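Local coordinates for uncharacterized protein (Parabacteroides merdae ATCC 43184, PDB 4OPW) that is of unknown function but may act in cell adhesion, its chain carrying a head domain related to those of putative auto-transporter adhesins, at residues L131-S136 against I161-G166; D207-T212 against G235-V240. One frame throughout, in Å; residues are numbered along the deposited sequence.

Contact 1: L131-S136 against I161-G166; sequences LDLNVS and INLKAG
Val135 and Ile161 run alongside each other in opposite directions, their branches overlapping across the interior of the fold. Ile161 CG1 lies 3.6 Å from Val135 CG2, and Ile161 CD1 passes 3.9 Å from the same methyl, so the outer half of the isoleucine lies along one branch of the valine. Val135 CB joins in, 4.0 Å from Ile161 CG1. This overlap follows from the isoleucine torsions: CG1 stands anti to the carbonyl carbon (chi1 -61°), and the extended chi2 carries CD1 on toward strand 130-136, still against the valine. Ile161 CG2, the other branch, is turned instead to Leu133, whose CD1 it meets more loosely at 4.3 Å. Leu133 uses that same CD1 for a closer contact, 3.7 Å from Leu163 CD2, and here again the two side chains slide past one another from opposing backbones. The four residues are all buried and the side chains meet through carbon atoms alone; no hydrogen bond links the segments, which bury 189 Å² between them, both sides summed. The strand axes stay 9.4 Å apart at an angle of 146°, a spacing bridged by side chains and not by backbone pairing. On the reverse surface of strand 130-136, Asn134 ND2 donates to Asp132 OD1 at 3.0 Å, reaching the oxygen from above the carboxylate plane, 59° out of it. Strand 130-136 is flanked by parallel strands 109-114 and 150-156: Leu133 also rests on Ile112, Val135 on Ala114, while Ile161 touches Ile155 and Leu163 touches Cys153. Met141 packs against both Leu133 and Val135, so strand 139-147, the neighbour of 159-163, adds to the same apolar interior.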
ATOM      1  N   LEU A 131       5.400   9.821  -3.802  1.00 20.31           N
ATOM      2  CA  LEU A 131       4.587   8.632  -3.490  1.00 20.26           C
ATOM      3  C   LEU A 131       5.502   7.434  -3.558  1.00 23.58           C
ATOM      4  O   LEU A 131       6.077   7.148  -4.601  1.00 23.64           O
ATOM      5  CB  LEU A 131       3.377   8.511  -4.445  1.00 20.74           C
ATOM      6  CG  LEU A 131       2.330   7.408  -4.139  1.00 23.08           C
ATOM      7  CD1 LEU A 131       1.688   7.592  -2.735  1.00 21.22           C
ATOM      8  CD2 LEU A 131       1.238   7.401  -5.211  1.00 24.94           C
ATOM      9  N   ASP A 132       5.701   6.781  -2.416  1.00 19.34           N
ATOM     10  CA  ASP A 132       6.650   5.689  -2.287  1.00 18.04           C
ATOM     11  C   ASP A 132       5.928   4.413  -1.872  1.00 20.49           C
ATOM     12  O   ASP A 132       5.572   4.226  -0.703  1.00 18.73           O
ATOM     13  CB  ASP A 132       7.736   6.122  -1.283  1.00 20.62           C
ATOM     14  CG  ASP A 132       8.796   5.098  -0.948  1.00 31.59           C
ATOM     15  OD1 ASP A 132       8.836   4.041  -1.611  1.00 32.79           O
ATOM     16  OD2 ASP A 132       9.596   5.364  -0.033  1.00 35.27           O
ATOM     17  N   LEU A 133       5.733   3.508  -2.853  1.00 17.41           N
ATOM     18  CA  LEU A 133       4.972   2.283  -2.676  1.00 17.34           C
ATOM     19  C   LEU A 133       5.852   1.062  -2.729  1.00 21.61           C
ATOM     20  O   LEU A 133       6.667   0.907  -3.648  1.00 21.47           O
ATOM     21  CB  LEU A 133       3.895   2.197  -3.764  1.00 17.60           C
ATOM     22  CG  LEU A 133       3.027   3.460  -3.972  1.00 21.47           C
ATOM     23  CD1 LEU A 133       2.056   3.268  -5.121  1.00 21.61           C
ATOM     24  CD2 LEU A 133       2.263   3.832  -2.701  1.00 20.94           C
ATOM     25  N   ASN A 134       5.707   0.205  -1.719  1.00 17.37           N
ATOM     26  CA  ASN A 134       6.508  -1.007  -1.584  1.00 16.60           C
ATOM     27  C   ASN A 134       5.632  -2.183  -1.267  1.00 21.62           C
ATOM     28  O   ASN A 134       4.804  -2.118  -0.347  1.00 21.44           O
ATOM     29  CB  ASN A 134       7.555  -0.824  -0.473  1.00 18.63           C
ATOM     30  CG  ASN A 134       8.423   0.396  -0.690  1.00 32.59           C
ATOM     31  OD1 ASN A 134       9.428   0.317  -1.376  1.00 27.46           O
ATOM     32  ND2 ASN A 134       7.989   1.567  -0.183  1.00 28.08           N
ATOM     33  N   VAL A 135       5.785  -3.261  -2.049  1.00 16.87           N
ATOM     34  CA  VAL A 135       5.011  -4.474  -1.836  1.00 16.51           C
ATOM     35  C   VAL A 135       5.961  -5.664  -1.679  1.00 19.63           C
ATOM     36  O   VAL A 135       6.986  -5.746  -2.378  1.00 16.86           O
ATOM     37  CB  VAL A 135       3.991  -4.681  -3.000  1.00 20.59           C
ATOM     38  CG1 VAL A 135       3.616  -6.158  -3.179  1.00 20.31           C
ATOM     39  CG2 VAL A 135       2.728  -3.825  -2.785  1.00 19.88           C
ATOM     40  N   SER A 136       5.597  -6.603  -0.790  1.00 16.23           N
ATOM     41  CA  SER A 136       6.325  -7.870  -0.665  1.00 17.46           C
ATOM     42  C   SER A 136       5.370  -8.932  -0.128  1.00 19.67           C
ATOM     43  O   SER A 136       4.234  -8.599   0.218  1.00 18.71           O
ATOM     44  CB  SER A 136       7.557  -7.719   0.226  1.00 20.79           C
ATOM     45  OG  SER A 136       7.211  -7.609   1.594  1.00 23.04           O
ATOM     46  N   ILE A 161       1.108  -4.236  -7.868  1.00 17.15           N
ATOM     47  CA  ILE A 161       0.826  -2.811  -7.681  1.00 15.75           C
ATOM     48  C   ILE A 161       0.055  -2.365  -8.919  1.00 19.93           C
ATOM     49  O   ILE A 161       0.585  -2.426 -10.028  1.00 20.82           O
ATOM     50  CB  ILE A 161       2.074  -1.931  -7.393  1.00 18.67           C
ATOM     51  CG1 ILE A 161       2.776  -2.385  -6.063  1.00 19.75           C
ATOM     52  CG2 ILE A 161       1.652  -0.443  -7.304  1.00 19.98           C
ATOM     53  CD1 ILE A 161       4.146  -1.727  -5.733  1.00 22.25           C
ATOM     54  N   ASN A 162      -1.201  -1.982  -8.735  1.00 16.23           N
ATOM     55  CA  ASN A 162      -2.052  -1.512  -9.826  1.00 17.24           C
ATOM     56  C   ASN A 162      -2.327  -0.031  -9.640  1.00 19.68           C
ATOM     57  O   ASN A 162      -3.006   0.356  -8.693  1.00 19.61           O
ATOM     58  CB  ASN A 162      -3.354  -2.324  -9.871  1.00 19.69           C
ATOM     59  CG  ASN A 162      -4.291  -1.964 -10.999  1.00 29.43           C
ATOM     60  OD1 ASN A 162      -3.996  -1.129 -11.852  1.00 25.79           O
ATOM     61  ND2 ASN A 162      -5.467  -2.574 -10.999  1.00 28.39           N
ATOM     62  N   LEU A 163      -1.770   0.793 -10.534  1.00 16.92           N
ATOM     63  CA  LEU A 163      -1.910   2.261 -10.535  1.00 17.93           C
ATOM     64  C   LEU A 163      -2.789   2.584 -11.713  1.00 22.86           C
ATOM     65  O   LEU A 163      -2.329   2.580 -12.851  1.00 21.55           O
ATOM     66  CB  LEU A 163      -0.535   2.951 -10.634  1.00 18.08           C
ATOM     67  CG  LEU A 163       0.564   2.490  -9.662  1.00 22.38           C
ATOM     68  CD1 LEU A 163       1.848   3.271  -9.900  1.00 21.77           C
ATOM     69  CD2 LEU A 163       0.120   2.655  -8.190  1.00 23.61           C
ATOM     70  N   LYS A 164      -4.082   2.714 -11.453  1.00 21.48           N
ATOM     71  CA  LYS A 164      -5.119   2.839 -12.483  1.00 21.04           C
ATOM     72  C   LYS A 164      -5.052   4.103 -13.345  1.00 24.40           C
ATOM     73  O   LYS A 164      -5.337   4.025 -14.542  1.00 25.29           O
ATOM     74  CB  LYS A 164      -6.503   2.773 -11.837  1.00 22.32           C
ATOM     75  CG  LYS A 164      -6.843   1.395 -11.267  1.00 28.00           C
ATOM     76  CD  LYS A 164      -8.297   1.345 -10.836  1.00 36.25           C
ATOM     77  CE  LYS A 164      -8.727  -0.037 -10.416  1.00 45.60           C
ATOM     78  NZ  LYS A 164     -10.024  -0.013  -9.690  1.00 54.05           N
ATOM     79  N   ALA A 165      -4.737   5.263 -12.757  1.00 20.88           N
ATOM     80  CA  ALA A 165      -4.745   6.531 -13.487  1.00 21.97           C
ATOM     81  C   ALA A 165      -3.875   7.556 -12.836  1.00 26.07           C
ATOM     82  O   ALA A 165      -3.609   7.469 -11.640  1.00 24.53           O
ATOM     83  CB  ALA A 165      -6.181   7.075 -13.558  1.00 22.99           C
ATOM     84  N   GLY A 166      -3.500   8.572 -13.606  1.00 25.19           N
ATOM     85  CA  GLY A 166      -2.741   9.673 -13.041  1.00 25.11           C
ATOM     86  C   GLY A 166      -1.495  10.116 -13.760  1.00 26.48           C
ATOM     87  O   GLY A 166      -1.286   9.801 -14.937  1.00 25.58           O
TER

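Contact 2: D207-T212 against G235-V240; sequences DNLKAT and GTVEEV
No flat group lies between Ala211, Leu209 and Val237, whose contact is made by aliphatic branches alone; planar chemistry belongs to the flank, at the carboxylate of Glu238. Thr236 OG1 donates to Glu238 OE2 over 2.8 Å, coming from above the carboxylate plane, 41° out of it. Arg220 NH2 forms a long, weak ion pair with the same oxygen, and NH1 of the same guanidinium donates a hydrogen bond to Thr236 O. Inside, Val237 presents both methyls to strand 208-214. Its CG1 is anti to the backbone N (chi1 -178°) and CG2 anti to the carbonyl carbon, which lets the fork straddle the Ala211 methyl: CB lies 3.8 Å from Val237 CG2 and 4.0 Å from Val237 CG1. Leu209 adds a looser touch, its CD2 standing 4.4 Å from Val237 CG1. With no hydrogen bond across and 95 Å² buried, this is a light contact. Ile219 of strand 218-221 also meets Ala211, and Val231 of strand 226-232 meets Val237, so the small cluster draws on successive strands of both faces. Inward aliphatic side chains from two facing stacks of parallel strands, with polar groups outside, are characteristic of a beta-solenoid.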
ATOM      1  N   ASP A 207       8.399  10.433 -22.396  1.00 27.86           N
ATOM      2  CA  ASP A 207       9.548  11.114 -22.988  1.00 29.36           C
ATOM      3  C   ASP A 207      10.754  10.178 -23.042  1.00 33.45           C
ATOM      4  O   ASP A 207      11.305   9.969 -24.133  1.00 33.60           O
ATOM      5  CB  ASP A 207       9.900  12.412 -22.238  1.00 30.62           C
ATOM      6  CG  ASP A 207      11.070  13.154 -22.856  1.00 46.17           C
ATOM      7  OD1 ASP A 207      10.981  13.514 -24.050  1.00 47.56           O
ATOM      8  OD2 ASP A 207      12.098  13.313 -22.170  1.00 54.17           O
ATOM      9  N   ASN A 208      11.169   9.624 -21.876  1.00 27.43           N
ATOM     10  CA  ASN A 208      12.315   8.727 -21.845  0.50 26.67           C
ATOM     11  C   ASN A 208      12.109   7.576 -20.893  1.00 29.17           C
ATOM     12  O   ASN A 208      11.530   7.747 -19.815  1.00 27.87           O
ATOM     13  CB  ASN A 208      13.594   9.463 -21.472  0.50 26.08           C
ATOM     14  CG  ASN A 208      14.834   8.736 -21.918  0.50 40.59           C
ATOM     15  OD1 ASN A 208      15.181   8.710 -23.106  0.50 38.14           O
ATOM     16  ND2 ASN A 208      15.524   8.122 -20.978  0.50 28.91           N
ATOM     17  N   LEU A 209      12.622   6.419 -21.299  1.00 24.35           N
ATOM     18  CA  LEU A 209      12.579   5.199 -20.517  1.00 22.46           C
ATOM     19  C   LEU A 209      13.954   4.559 -20.464  1.00 26.04           C
ATOM     20  O   LEU A 209      14.556   4.299 -21.501  1.00 26.81           O
ATOM     21  CB  LEU A 209      11.567   4.190 -21.113  1.00 21.81           C
ATOM     22  CG  LEU A 209      11.646   2.739 -20.576  1.00 23.67           C
ATOM     23  CD1 LEU A 209      11.268   2.663 -19.088  1.00 23.55           C
ATOM     24  CD2 LEU A 209      10.821   1.762 -21.434  1.00 24.44           C
ATOM     25  N   LYS A 210      14.429   4.292 -19.237  1.00 22.06           N
ATOM     26  CA  LYS A 210      15.667   3.556 -19.001  0.50 21.73           C
ATOM     27  C   LYS A 210      15.240   2.193 -18.461  1.00 24.69           C
ATOM     28  O   LYS A 210      14.635   2.125 -17.384  1.00 22.73           O
ATOM     29  CB  LYS A 210      16.602   4.316 -18.055  0.50 23.68           C
ATOM     30  CG  LYS A 210      17.175   5.587 -18.674  0.50 25.87           C
ATOM     31  CD  LYS A 210      18.093   6.247 -17.713  0.50 39.68           C
ATOM     32  CE  LYS A 210      18.575   7.582 -18.183  0.50 46.27           C
ATOM     33  NZ  LYS A 210      19.680   8.010 -17.317  0.50 55.00           N
ATOM     34  N   ALA A 211      15.469   1.126 -19.243  1.00 22.02           N
ATOM     35  CA  ALA A 211      15.034  -0.221 -18.865  1.00 21.41           C
ATOM     36  C   ALA A 211      16.190  -1.179 -18.649  1.00 24.15           C
ATOM     37  O   ALA A 211      17.116  -1.251 -19.473  1.00 22.14           O
ATOM     38  CB  ALA A 211      14.097  -0.775 -19.935  1.00 22.54           C
ATOM     39  N   THR A 212      16.127  -1.926 -17.531  1.00 22.49           N
ATOM     40  CA  THR A 212      17.142  -2.925 -17.195  1.00 23.32           C
ATOM     41  C   THR A 212      16.459  -4.226 -16.800  1.00 26.39           C
ATOM     42  O   THR A 212      15.627  -4.228 -15.895  1.00 25.69           O
ATOM     43  CB  THR A 212      18.089  -2.440 -16.081  1.00 31.80           C
ATOM     44  OG1 THR A 212      18.503  -1.090 -16.337  1.00 31.83           O
ATOM     45  CG2 THR A 212      19.318  -3.354 -15.922  1.00 32.18           C
ATOM     46  N   GLY A 235      13.863 -12.350 -20.972  1.00 24.78           N
ATOM     47  CA  GLY A 235      12.896 -11.265 -20.867  1.00 23.17           C
ATOM     48  C   GLY A 235      13.108 -10.192 -21.926  1.00 26.88           C
ATOM     49  O   GLY A 235      14.180 -10.128 -22.517  1.00 27.59           O
ATOM     50  N   THR A 236      12.084  -9.385 -22.237  1.00 22.09           N
ATOM     51  CA  THR A 236      12.222  -8.345 -23.266  1.00 22.42           C
ATOM     52  C   THR A 236      11.549  -7.053 -22.846  1.00 26.37           C
ATOM     53  O   THR A 236      10.698  -7.030 -21.946  1.00 23.44           O
ATOM     54  CB  THR A 236      11.607  -8.799 -24.624  1.00 31.43           C
ATOM     55  OG1 THR A 236      10.205  -8.995 -24.452  1.00 30.65           O
ATOM     56  CG2 THR A 236      12.267 -10.046 -25.216  1.00 31.82           C
ATOM     57  N   VAL A 237      11.911  -5.988 -23.557  1.00 26.28           N
ATOM     58  CA  VAL A 237      11.374  -4.636 -23.455  1.00 26.59           C
ATOM     59  C   VAL A 237      10.663  -4.392 -24.785  1.00 30.50           C
ATOM     60  O   VAL A 237      11.320  -4.429 -25.830  1.00 30.40           O
ATOM     61  CB  VAL A 237      12.481  -3.585 -23.170  1.00 31.07           C
ATOM     62  CG1 VAL A 237      11.887  -2.191 -23.014  1.00 30.78           C
ATOM     63  CG2 VAL A 237      13.301  -3.956 -21.939  1.00 30.66           C
ATOM     64  N   GLU A 238       9.332  -4.211 -24.767  1.00 26.48           N
ATOM     65  CA  GLU A 238       8.573  -4.048 -26.012  1.00 27.43           C
ATOM     66  C   GLU A 238       7.449  -3.044 -25.867  1.00 29.25           C
ATOM     67  O   GLU A 238       6.823  -2.957 -24.809  1.00 27.46           O
ATOM     68  CB  GLU A 238       7.968  -5.399 -26.471  1.00 29.53           C
ATOM     69  CG  GLU A 238       8.972  -6.439 -26.944  1.00 40.42           C
ATOM     70  CD  GLU A 238       8.387  -7.797 -27.270  1.00 57.77           C
ATOM     71  OE1 GLU A 238       7.254  -7.849 -27.800  1.00 58.01           O
ATOM     72  OE2 GLU A 238       9.072  -8.814 -27.012  1.00 45.75           O
ATOM     73  N   GLU A 239       7.181  -2.296 -26.946  1.00 27.17           N
ATOM     74  CA  GLU A 239       6.072  -1.354 -27.001  1.00 27.10           C
ATOM     75  C   GLU A 239       4.753  -2.097 -27.248  1.00 34.32           C
ATOM     76  O   GLU A 239       4.722  -3.039 -28.039  1.00 33.18           O
ATOM     77  CB  GLU A 239       6.310  -0.340 -28.148  1.00 28.88           C
ATOM     78  CG  GLU A 239       5.338   0.823 -28.098  1.00 37.76           C
ATOM     79  CD  GLU A 239       5.455   1.896 -29.162  1.00 64.38           C
ATOM     80  OE1 GLU A 239       5.643   1.552 -30.352  1.00 53.16           O
ATOM     81  OE2 GLU A 239       5.244   3.078 -28.813  1.00 63.84           O
ATOM     82  N   VAL A 240       3.663  -1.653 -26.629  1.00 33.89           N
ATOM     83  CA  VAL A 240       2.344  -2.226 -26.903  1.00 36.48           C
ATOM     84  C   VAL A 240       1.485  -1.128 -27.541  1.00 44.31           C
ATOM     85  O   VAL A 240       1.522   0.016 -27.089  1.00 43.89           O
ATOM     86  CB  VAL A 240       1.656  -2.890 -25.691  1.00 40.69           C
ATOM     87  CG1 VAL A 240       2.323  -4.215 -25.331  1.00 40.94           C
ATOM     88  CG2 VAL A 240       1.622  -1.965 -24.491  1.00 39.86           C
TER

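Overall arrangement
Following the chain from the N terminus, strand 130-136 opens contact 1 and strand 159-163 closes it, after passing through 139-147 on the facing side of the solenoid and 150-156 beside the start. Contact 2 repeats the scheme further on: from 208-214 through 218-221 and 226-232 to 237-239, near the C terminus. The two loops are in series, neither nested nor crossing. Each joins the face holding 130-136 and 208-214 to the opposing face, one coil further along. Contact 1 lies near the middle of the chain, contact 2 toward one end; their centres are about 19 Å apart and their nearest atoms about 12 Å, without touching.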